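Local coordinates for histidinol-phosphatase (PDB 6NLR), which probably hydrolyses L-histidinol phosphate to L-histidinol and phosphate in histidine biosynthesis, using a trinuclear metal centre, at residues D117-L122 with P176-H181; D218-F223 with P252-S257; Q165-D170 with A212-R217. All coordinates share one frame; numbering follows the deposited sequence.

Contact 1. Residues D117-L122 with P176-H181. With MN (manganese (II) ion), chain E.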
loop_
_atom_site.group_PDB
_atom_site.type_symbol
_atom_site.label_atom_id
_atom_site.label_comp_id
_atom_site.label_asym_id
_atom_site.label_seq_id
_atom_site.Cartn_x
_atom_site.Cartn_y
_atom_site.Cartn_z
ATOM N N ASP A 117 -7.478 -5.646 -10.710
ATOM C CA ASP A 117 -6.549 -4.561 -10.296
ATOM C C ASP A 117 -5.724 -5.106 -9.138
ATOM O O ASP A 117 -5.966 -6.260 -8.688
ATOM C CB ASP A 117 -7.300 -3.272 -9.938
ATOM C CG ASP A 117 -6.475 -1.989 -9.964
ATOM O OD1 ASP A 117 -5.297 -2.039 -10.402
ATOM O OD2 ASP A 117 -7.027 -0.923 -9.543
ATOM N N GLY A 118 -4.762 -4.323 -8.687
ATOM C CA GLY A 118 -3.839 -4.783 -7.641
ATOM C C GLY A 118 -2.867 -3.696 -7.270
ATOM O O GLY A 118 -2.600 -2.813 -8.098
ATOM N N VAL A 119 -2.388 -3.770 -6.033
ATOM C CA VAL A 119 -1.303 -2.926 -5.497
ATOM C C VAL A 119 -0.292 -3.879 -4.865
ATOM O O VAL A 119 -0.712 -4.827 -4.158
ATOM C CB VAL A 119 -1.877 -1.893 -4.512
ATOM C CG1 VAL A 119 -0.779 -1.100 -3.852
ATOM C CG2 VAL A 119 -2.852 -0.939 -5.196
ATOM N N LEU A 120 0.990 -3.669 -5.134
ATOM C CA LEU A 120 2.068 -4.415 -4.453
ATOM C C LEU A 120 2.701 -3.464 -3.452
ATOM O O LEU A 120 3.215 -2.418 -3.885
ATOM C CB LEU A 120 3.074 -4.920 -5.482
ATOM C CG LEU A 120 4.228 -5.741 -4.917
ATOM C CD1 LEU A 120 3.728 -7.058 -4.364
ATOM C CD2 LEU A 120 5.291 -5.963 -5.992
ATOM N N SER A 121 2.640 -3.828 -2.179
ATOM C CA SER A 121 3.023 -2.966 -1.036
ATOM C C SER A 121 4.072 -3.667 -0.167
ATOM O O SER A 121 3.909 -4.864 0.134
ATOM C CB SER A 121 1.816 -2.614 -0.218
ATOM O OG SER A 121 0.991 -1.736 -0.950
ATOM N N LEU A 122 5.055 -2.909 0.282
ATOM C CA LEU A 122 6.019 -3.350 1.322
ATOM C C LEU A 122 5.561 -2.832 2.699
ATOM O O LEU A 122 5.527 -1.585 2.903
ATOM C CB LEU A 122 7.407 -2.839 0.939
ATOM C CG LEU A 122 8.531 -3.290 1.859
ATOM C CD1 LEU A 122 8.799 -4.785 1.686
ATOM C CD2 LEU A 122 9.768 -2.462 1.613
ATOM N N PRO A 176 0.824 -7.345 -9.447
ATOM C CA PRO A 176 0.349 -5.975 -9.592
ATOM C C PRO A 176 1.397 -5.105 -10.290
ATOM O O PRO A 176 2.585 -5.358 -10.136
ATOM C CB PRO A 176 0.180 -5.497 -8.149
ATOM C CG PRO A 176 -0.095 -6.775 -7.396
ATOM C CD PRO A 176 0.769 -7.831 -8.064
ATOM N N ARG A 177 0.940 -4.083 -11.012
ATOM C CA ARG A 177 1.824 -3.125 -11.705
ATOM C C ARG A 177 1.768 -1.758 -11.029
ATOM O O ARG A 177 2.394 -0.815 -11.567
ATOM C CB ARG A 177 1.415 -3.094 -13.168
ATOM C CG ARG A 177 1.672 -4.447 -13.817
ATOM C CD ARG A 177 1.574 -4.378 -15.290
ATOM N NE ARG A 177 1.757 -5.698 -15.884
ATOM C CZ ARG A 177 1.340 -6.009 -17.103
ATOM N NH1 ARG A 177 0.723 -5.078 -17.816
ATOM N NH2 ARG A 177 1.540 -7.224 -17.595
ATOM N N ARG A 178 1.049 -1.646 -9.911
ATOM C CA ARG A 178 0.951 -0.386 -9.146
ATOM C C ARG A 178 1.619 -0.600 -7.791
ATOM O O ARG A 178 1.224 -1.485 -7.024
ATOM C CB ARG A 178 -0.500 0.075 -9.006
ATOM C CG ARG A 178 -0.597 1.477 -8.395
ATOM C CD ARG A 178 -1.874 2.251 -8.762
ATOM N NE ARG A 178 -3.070 1.699 -8.153
ATOM C CZ ARG A 178 -3.895 0.806 -8.704
ATOM N NH1 ARG A 178 -3.672 0.333 -9.931
ATOM N NH2 ARG A 178 -4.962 0.406 -8.028
HETATM N N MSE A 179 2.672 0.183 -7.530
HETATM C CA MSE A 179 3.433 0.017 -6.305
HETATM C C MSE A 179 2.784 0.887 -5.235
HETATM O O MSE A 179 2.595 2.081 -5.451
HETATM C CB MSE A 179 4.901 0.420 -6.492
HETATM C CG MSE A 179 5.603 -0.256 -7.675
HETATM SE SE MSE A 179 5.750 -2.234 -7.458
HETATM C CE MSE A 179 4.296 -2.867 -8.626
ATOM N N GLY A 180 2.496 0.275 -4.083
ATOM C CA GLY A 180 1.801 0.919 -2.988
ATOM C C GLY A 180 2.664 1.898 -2.203
ATOM O O GLY A 180 3.840 1.592 -1.951
ATOM N N HIS A 181 2.075 3.037 -1.832
ATOM C CA HIS A 181 2.622 4.080 -0.912
ATOM C C HIS A 181 4.147 3.980 -0.753
ATOM O O HIS A 181 4.588 3.591 0.340
ATOM C CB HIS A 181 1.891 3.997 0.445
ATOM C CG HIS A 181 1.661 2.611 0.964
ATOM N ND1 HIS A 181 2.701 1.694 1.107
ATOM C CD2 HIS A 181 0.526 2.001 1.412
ATOM C CE1 HIS A 181 2.206 0.566 1.624
ATOM N NE2 HIS A 181 0.869 0.722 1.816
HETATM MN MN MN E . -0.453 -0.690 2.721
HETATM O O HOH W 1 -1.996 -3.245 -10.669
HETATM O O HOH W 2 5.469 -0.411 -1.317
HETATM O O HOH W 3 5.571 0.602 1.190
HETATM O O HOH W 4 0.210 0.672 4.482
HETATM O O HOH W 5 -1.873 0.350 2.344
#

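Contact 2. Residues D218-F223 with P252-S257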
loop_
_atom_site.group_PDB
_atom_site.type_symbol
_atom_site.label_atom_id
_atom_site.label_comp_id
_atom_site.label_asym_id
_atom_site.label_seq_id
_atom_site.Cartn_x
_atom_site.Cartn_y
_atom_site.Cartn_z
ATOM N N ASP A 218 7.264 -0.191 -16.928
ATOM C CA ASP A 218 5.941 0.339 -17.336
ATOM C C ASP A 218 4.946 0.151 -16.182
ATOM O O ASP A 218 3.778 -0.180 -16.435
ATOM C CB ASP A 218 5.442 -0.347 -18.606
ATOM C CG ASP A 218 4.418 0.472 -19.371
ATOM O OD1 ASP A 218 4.586 1.702 -19.441
ATOM O OD2 ASP A 218 3.480 -0.130 -19.924
ATOM N N TYR A 219 5.415 0.351 -14.957
ATOM C CA TYR A 219 4.595 0.260 -13.729
ATOM C C TYR A 219 3.983 1.634 -13.457
ATOM O O TYR A 219 4.305 2.628 -14.146
ATOM C CB TYR A 219 5.427 -0.250 -12.556
ATOM C CG TYR A 219 5.780 -1.717 -12.548
ATOM C CD1 TYR A 219 5.299 -2.615 -13.494
ATOM C CD2 TYR A 219 6.576 -2.224 -11.534
ATOM C CE1 TYR A 219 5.621 -3.964 -13.435
ATOM C CE2 TYR A 219 6.918 -3.562 -11.473
ATOM C CZ TYR A 219 6.453 -4.437 -12.438
ATOM O OH TYR A 219 6.774 -5.756 -12.349
ATOM N N GLU A 220 3.114 1.702 -12.459
ATOM C CA GLU A 220 2.545 3.001 -12.036
ATOM C C GLU A 220 2.634 3.072 -10.517
ATOM O O GLU A 220 3.024 2.060 -9.888
ATOM C CB GLU A 220 1.128 3.162 -12.600
ATOM C CG GLU A 220 0.187 2.071 -12.172
ATOM C CD GLU A 220 -1.229 2.145 -12.742
ATOM O OE1 GLU A 220 -1.454 2.967 -13.682
ATOM O OE2 GLU A 220 -2.102 1.351 -12.258
ATOM N N LEU A 221 2.295 4.229 -9.953
ATOM C CA LEU A 221 2.422 4.495 -8.506
ATOM C C LEU A 221 1.059 4.832 -7.906
ATOM O O LEU A 221 0.274 5.561 -8.534
ATOM C CB LEU A 221 3.427 5.621 -8.283
ATOM C CG LEU A 221 4.853 5.284 -8.704
ATOM C CD1 LEU A 221 5.762 6.494 -8.581
ATOM C CD2 LEU A 221 5.361 4.106 -7.891
ATOM N N ASP A 222 0.823 4.251 -6.724
ATOM C CA ASP A 222 -0.228 4.592 -5.732
ATOM C C ASP A 222 0.090 5.994 -5.215
ATOM O O ASP A 222 1.132 6.143 -4.546
ATOM C CB ASP A 222 -0.209 3.504 -4.655
ATOM C CG ASP A 222 -1.189 3.588 -3.489
ATOM O OD1 ASP A 222 -2.361 3.907 -3.735
ATOM O OD2 ASP A 222 -0.759 3.254 -2.340
ATOM N N PHE A 223 -0.720 6.994 -5.551
ATOM C CA PHE A 223 -0.607 8.344 -4.943
ATOM C C PHE A 223 -1.517 8.305 -3.716
ATOM O O PHE A 223 -2.742 8.514 -3.831
ATOM C CB PHE A 223 -0.970 9.472 -5.909
ATOM C CG PHE A 223 -0.832 10.846 -5.300
ATOM C CD1 PHE A 223 -1.798 11.356 -4.433
ATOM C CD2 PHE A 223 0.267 11.635 -5.579
ATOM C CE1 PHE A 223 -1.679 12.619 -3.882
ATOM C CE2 PHE A 223 0.395 12.898 -5.010
ATOM C CZ PHE A 223 -0.573 13.390 -4.161
ATOM N N PRO A 252 2.629 7.093 -14.498
ATOM C CA PRO A 252 1.270 7.397 -14.085
ATOM C C PRO A 252 1.115 7.218 -12.575
ATOM O O PRO A 252 1.695 6.304 -11.998
ATOM C CB PRO A 252 0.375 6.391 -14.824
ATOM C CG PRO A 252 1.285 5.799 -15.901
ATOM C CD PRO A 252 2.689 5.884 -15.328
ATOM N N PHE A 253 0.271 8.074 -12.007
ATOM C CA PHE A 253 -0.224 7.999 -10.611
ATOM C C PHE A 253 -1.710 7.665 -10.647
ATOM O O PHE A 253 -2.398 8.156 -11.513
ATOM C CB PHE A 253 0.007 9.326 -9.885
ATOM C CG PHE A 253 1.416 9.527 -9.397
ATOM C CD1 PHE A 253 1.852 8.908 -8.231
ATOM C CD2 PHE A 253 2.306 10.315 -10.112
ATOM C CE1 PHE A 253 3.149 9.097 -7.790
ATOM C CE2 PHE A 253 3.592 10.518 -9.655
ATOM C CZ PHE A 253 4.011 9.910 -8.492
ATOM N N VAL A 254 -2.151 6.818 -9.722
ATOM C CA VAL A 254 -3.586 6.603 -9.413
ATOM C C VAL A 254 -3.807 7.030 -7.961
ATOM O O VAL A 254 -3.134 6.471 -7.073
ATOM C CB VAL A 254 -3.982 5.133 -9.634
ATOM C CG1 VAL A 254 -5.469 4.920 -9.386
ATOM C CG2 VAL A 254 -3.562 4.642 -11.016
ATOM N N TYR A 255 -4.704 7.986 -7.747
ATOM C CA TYR A 255 -5.186 8.397 -6.403
ATOM C C TYR A 255 -5.593 7.157 -5.616
ATOM O O TYR A 255 -6.327 6.334 -6.165
ATOM C CB TYR A 255 -6.380 9.337 -6.496
ATOM C CG TYR A 255 -7.126 9.524 -5.192
ATOM C CD1 TYR A 255 -6.627 10.339 -4.190
ATOM C CD2 TYR A 255 -8.331 8.878 -4.953
ATOM C CE1 TYR A 255 -7.314 10.527 -3.000
ATOM C CE2 TYR A 255 -9.045 9.065 -3.777
ATOM C CZ TYR A 255 -8.539 9.912 -2.799
ATOM O OH TYR A 255 -9.210 10.093 -1.629
ATOM N N GLY A 256 -5.120 7.045 -4.384
ATOM C CA GLY A 256 -5.492 5.980 -3.432
ATOM C C GLY A 256 -5.786 6.583 -2.069
ATOM O O GLY A 256 -4.840 7.150 -1.478
ATOM N N SER A 257 -7.043 6.492 -1.608
ATOM C CA SER A 257 -7.503 6.960 -0.274
ATOM C C SER A 257 -6.966 6.035 0.823
ATOM O O SER A 257 -6.876 6.466 1.972
ATOM C CB SER A 257 -9.018 7.003 -0.219
ATOM O OG SER A 257 -9.583 5.691 -0.377
HETATM O O HOH W 6 -3.807 3.638 -6.061
#

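Contact 3. Residues Q165-D170 with A212-R217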
loop_
_atom_site.group_PDB
_atom_site.type_symbol
_atom_site.label_atom_id
_atom_site.label_comp_id
_atom_site.label_asym_id
_atom_site.label_seq_id
_atom_site.Cartn_x
_atom_site.Cartn_y
_atom_site.Cartn_z
ATOM N N GLN A 165 13.463 -4.108 -4.593
ATOM C CA GLN A 165 13.289 -5.576 -4.725
ATOM C C GLN A 165 11.863 -5.908 -5.179
ATOM O O GLN A 165 11.706 -6.789 -6.058
ATOM C CB GLN A 165 13.614 -6.274 -3.407
ATOM C CG GLN A 165 15.101 -6.376 -3.122
ATOM C CD GLN A 165 15.311 -7.063 -1.796
ATOM O OE1 GLN A 165 14.719 -6.705 -0.785
ATOM N NE2 GLN A 165 16.115 -8.097 -1.809
ATOM N N SER A 166 10.844 -5.250 -4.613
ATOM C CA SER A 166 9.425 -5.480 -5.012
ATOM C C SER A 166 9.243 -5.172 -6.510
ATOM O O SER A 166 8.539 -5.925 -7.211
ATOM C CB SER A 166 8.456 -4.710 -4.142
ATOM O OG SER A 166 8.358 -3.339 -4.523
ATOM N N ILE A 167 9.881 -4.126 -7.015
ATOM C CA ILE A 167 9.761 -3.731 -8.451
ATOM C C ILE A 167 10.455 -4.763 -9.340
ATOM O O ILE A 167 9.882 -5.120 -10.387
ATOM C CB ILE A 167 10.300 -2.310 -8.664
ATOM C CG1 ILE A 167 9.438 -1.291 -7.905
ATOM C CG2 ILE A 167 10.394 -1.983 -10.141
ATOM C CD1 ILE A 167 10.149 0.020 -7.637
ATOM N N GLU A 168 11.623 -5.240 -8.920
ATOM C CA GLU A 168 12.455 -6.192 -9.696
ATOM C C GLU A 168 11.810 -7.580 -9.679
ATOM O O GLU A 168 12.084 -8.328 -10.578
ATOM C CB GLU A 168 13.865 -6.306 -9.108
ATOM C CG GLU A 168 14.705 -5.049 -9.258
ATOM C CD GLU A 168 15.961 -4.978 -8.381
ATOM O OE1 GLU A 168 16.038 -5.682 -7.313
ATOM O OE2 GLU A 168 16.876 -4.209 -8.752
ATOM N N ALA A 169 11.014 -7.913 -8.670
ATOM C CA ALA A 169 10.567 -9.301 -8.398
ATOM C C ALA A 169 9.786 -9.886 -9.597
ATOM O O ALA A 169 8.932 -9.199 -10.174
ATOM C CB ALA A 169 9.737 -9.342 -7.150
ATOM N N ASP A 170 10.069 -11.138 -9.929
ATOM C CA ASP A 170 9.264 -11.987 -10.844
ATOM C C ASP A 170 8.183 -12.665 -9.998
ATOM O O ASP A 170 8.489 -13.678 -9.362
ATOM C CB ASP A 170 10.171 -12.995 -11.570
ATOM C CG ASP A 170 9.446 -14.210 -12.141
ATOM O OD1 ASP A 170 8.219 -14.092 -12.409
ATOM O OD2 ASP A 170 10.101 -15.286 -12.295
ATOM N N ALA A 212 13.381 5.238 -12.180
ATOM C CA ALA A 212 13.895 4.808 -13.506
ATOM C C ALA A 212 13.409 3.376 -13.772
ATOM O O ALA A 212 12.969 3.094 -14.914
ATOM C CB ALA A 212 15.410 4.903 -13.587
ATOM N N LEU A 213 13.420 2.524 -12.748
ATOM C CA LEU A 213 13.063 1.091 -12.877
ATOM C C LEU A 213 11.539 0.944 -13.036
ATOM O O LEU A 213 11.085 0.172 -13.906
ATOM C CB LEU A 213 13.617 0.382 -11.646
ATOM C CG LEU A 213 13.672 -1.133 -11.720
ATOM C CD1 LEU A 213 14.542 -1.595 -12.891
ATOM C CD2 LEU A 213 14.181 -1.667 -10.395
ATOM N N VAL A 214 10.759 1.700 -12.266
ATOM C CA VAL A 214 9.282 1.780 -12.442
ATOM C C VAL A 214 8.966 2.146 -13.895
ATOM O O VAL A 214 8.088 1.511 -14.507
ATOM C CB VAL A 214 8.652 2.785 -11.461
ATOM C CG1 VAL A 214 7.244 3.146 -11.857
ATOM C CG2 VAL A 214 8.684 2.262 -10.042
ATOM N N LYS A 215 9.616 3.162 -14.433
ATOM C CA LYS A 215 9.365 3.581 -15.832
ATOM C C LYS A 215 9.750 2.448 -16.803
ATOM O O LYS A 215 8.962 2.133 -17.718
ATOM C CB LYS A 215 10.136 4.860 -16.174
ATOM C CG LYS A 215 9.890 5.375 -17.590
ATOM C CD LYS A 215 8.405 5.531 -17.902
ATOM C CE LYS A 215 8.134 6.121 -19.267
ATOM N NZ LYS A 215 6.678 6.360 -19.413
ATOM N N LYS A 216 10.931 1.868 -16.635
ATOM C CA LYS A 216 11.433 0.778 -17.512
ATOM C C LYS A 216 10.451 -0.411 -17.483
ATOM O O LYS A 216 10.219 -1.009 -18.535
ATOM C CB LYS A 216 12.828 0.375 -17.044
ATOM C CG LYS A 216 13.526 -0.679 -17.887
ATOM C CD LYS A 216 14.439 -1.572 -17.053
ATOM C CE LYS A 216 15.083 -2.662 -17.880
ATOM N NZ LYS A 216 15.948 -2.086 -18.931
ATOM N N ARG A 217 9.859 -0.709 -16.328
ATOM C CA ARG A 217 8.920 -1.853 -16.159
ATOM C C ARG A 217 7.503 -1.473 -16.627
ATOM O O ARG A 217 6.647 -2.375 -16.700
ATOM C CB ARG A 217 8.900 -2.252 -14.688
ATOM C CG ARG A 217 10.101 -3.050 -14.215
ATOM C CD ARG A 217 9.670 -4.439 -14.563
ATOM N NE ARG A 217 10.007 -5.341 -13.521
ATOM C CZ ARG A 217 9.727 -6.625 -13.529
ATOM N NH1 ARG A 217 9.084 -7.163 -14.554
ATOM N NH2 ARG A 217 10.100 -7.355 -12.493
#

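Contact 1. Residues D117-L122 with P176-H181
S121 and H181 meet beside a manganese ion. H181 binds the metal through NE2, 2.1 Å from the manganese. E93 and H123 are the other protein ligands of this ion, and water also binds it. The H181 side chain starts with CG between the backbone N and the carbonyl carbon (chi1 42°), which brings the ring round to S121. Here S121 OG lies 3.7 Å from H181 CE1, as packing. The same hydroxyl is hydrogen-bonded to E93, so S121 is a second-shell residue that probably helps to position E93.

Next to the histidine, G180 has no side chain and lies close to the strand. G180 CA is 3.4 Å from V119 CG1. G180 N donates to L120 O at 2.8 Å, in a nearly straight bond. L120 N in turn donates to R178 O at 2.9 Å. This pair makes a single bridge between L120 and M179. Their side chains run side by side, with L120 CB 3.9 Å from CE of the selenomethionine M179. Helix 152-168 touches L120 through S166.

At the other end of the contact, R178 grips D117 end-on. R178 NH1 donates to D117 OD1 at 2.9 Å, on the syn lone pair of that oxygen. R178 NH2 reaches D117 OD2, also at 2.9 Å, but from 40° above the carboxylate plane. The two planar groups are 47° apart. G118 O lies over one face of the guanidinium. Outside the two segments, D117 OD2 is also bound by S36 and R3, while R178 NH2 bonds to G5 O. So many partners, around an ion pair with the arginine buried, imply that D117 and R178 probably both stay charged, with two bonds tying the segments together.

Contact 2. Residues D218-F223 with P252-S257
L221, F223 and F253 pack together on one side of the strand pair 220-223 and 253-256. F253 can be followed outward. F253 CB lies 4.0 Å from L221 O and close to F223 CB. CG turns to stand beside the backbone N (chi1 -79°), and the ring leans over towards strand 220-223. F253 CD1 then meets F223 CB at 3.7 Å. F253 CE1 comes closer to L221, 3.5 Å from L221 CB. At the tip, F253 CZ touches L221 CD1 at 3.8 Å. The F223 ring turns its edge to the face of F253, with planes at 87° and an offset between them. A246 of helix 240-248 touches both L221 and F253.

That helix links the two strands in a beta-alpha-beta unit, so they run parallel. Their backbones are joined by four hydrogen bonds: L221 N to P252 O, V254 N to L221 O, F223 N to V254 O and G256 N to F223 O. The last is the shortest, at 2.8 Å between G256 N and F223 O.

E220 reaches across to P252 and V254. V254 CG2 touches its carboxylate end, 3.8 Å from E220 OE1. E220 OE2 makes a salt bridge with R178. D222 and V254 lie on the face away from L221, F223 and F253. Water 6 donates to D222 OD1 and to V254 O, bridging the strands. D222 OD2 accepts a hydrogen bond from the backbone N of the metal ligand H181.

Contact 3. Residues Q165-D170 with A212-R217
I167 and L213 make apolar contact between helix 152-168 and helix 201-217. I167 CG2 lies 3.7 Å from L213 CG, and the two side chains slide past each other in opposite directions. The other branch of I167 reaches further: I167 CD1 meets V214 CG2 at 3.6 Å, with the side chains at about a right angle. L213 CG is anti to its own nitrogen (chi1 -166°), and L213 CD2 touches both I167 CG2 and the aliphatic part of E168. L213 CD2 is 3.6 Å from E168 CG. The E168 carboxylate pairs with K164, and its OE2 only grazes L213 CD2.

The polar contact is made by R217 alone. Its chain bends at chi2 (-86°) and again at chi3, and brings the guanidinium to the end of helix 152-168. R217 NE and R217 NH2 share one acceptor, I167 O, each at 3.1 Å. Both bonds are weak, at 128° at the hydrogen. R217 NH2 also lies 2.9 Å from E168 O, which is at the guanidinium edge. A169 leaves the helical path just after this turn. The positive group thus sits by the carbonyl end of a helix, where the helix dipole would probably favour it. K175 adds a second positive charge there, bonded to S166 O and A169 O.

Neighbouring helices packed side by side outside the strands are characteristic of the outer layer of the beta-alpha barrel of PHP domains.

The contacts step outward from the metal centre. Contact 1 holds H181, whose side chain is about 4 Å from a bound sulfate and about 5 Å from the cobalt ion. Contact 2 lies about 8 Å away, centre to centre. It shares a sheet with contact 1, and R177 O is hydrogen-bonded to E220 N at 2.8 Å. The D222 side chain is about 6 Å from both cobalt and manganese. Contact 3 joins two helices outside the strands, its centre about 11 Å from that of contact 1. M179 SE reaches I167 CG1 at 3.8 Å, tying it to contact 1. Y219 N, 2.9 Å from V214 O and probably hydrogen-bonded to it, ties it to contact 2.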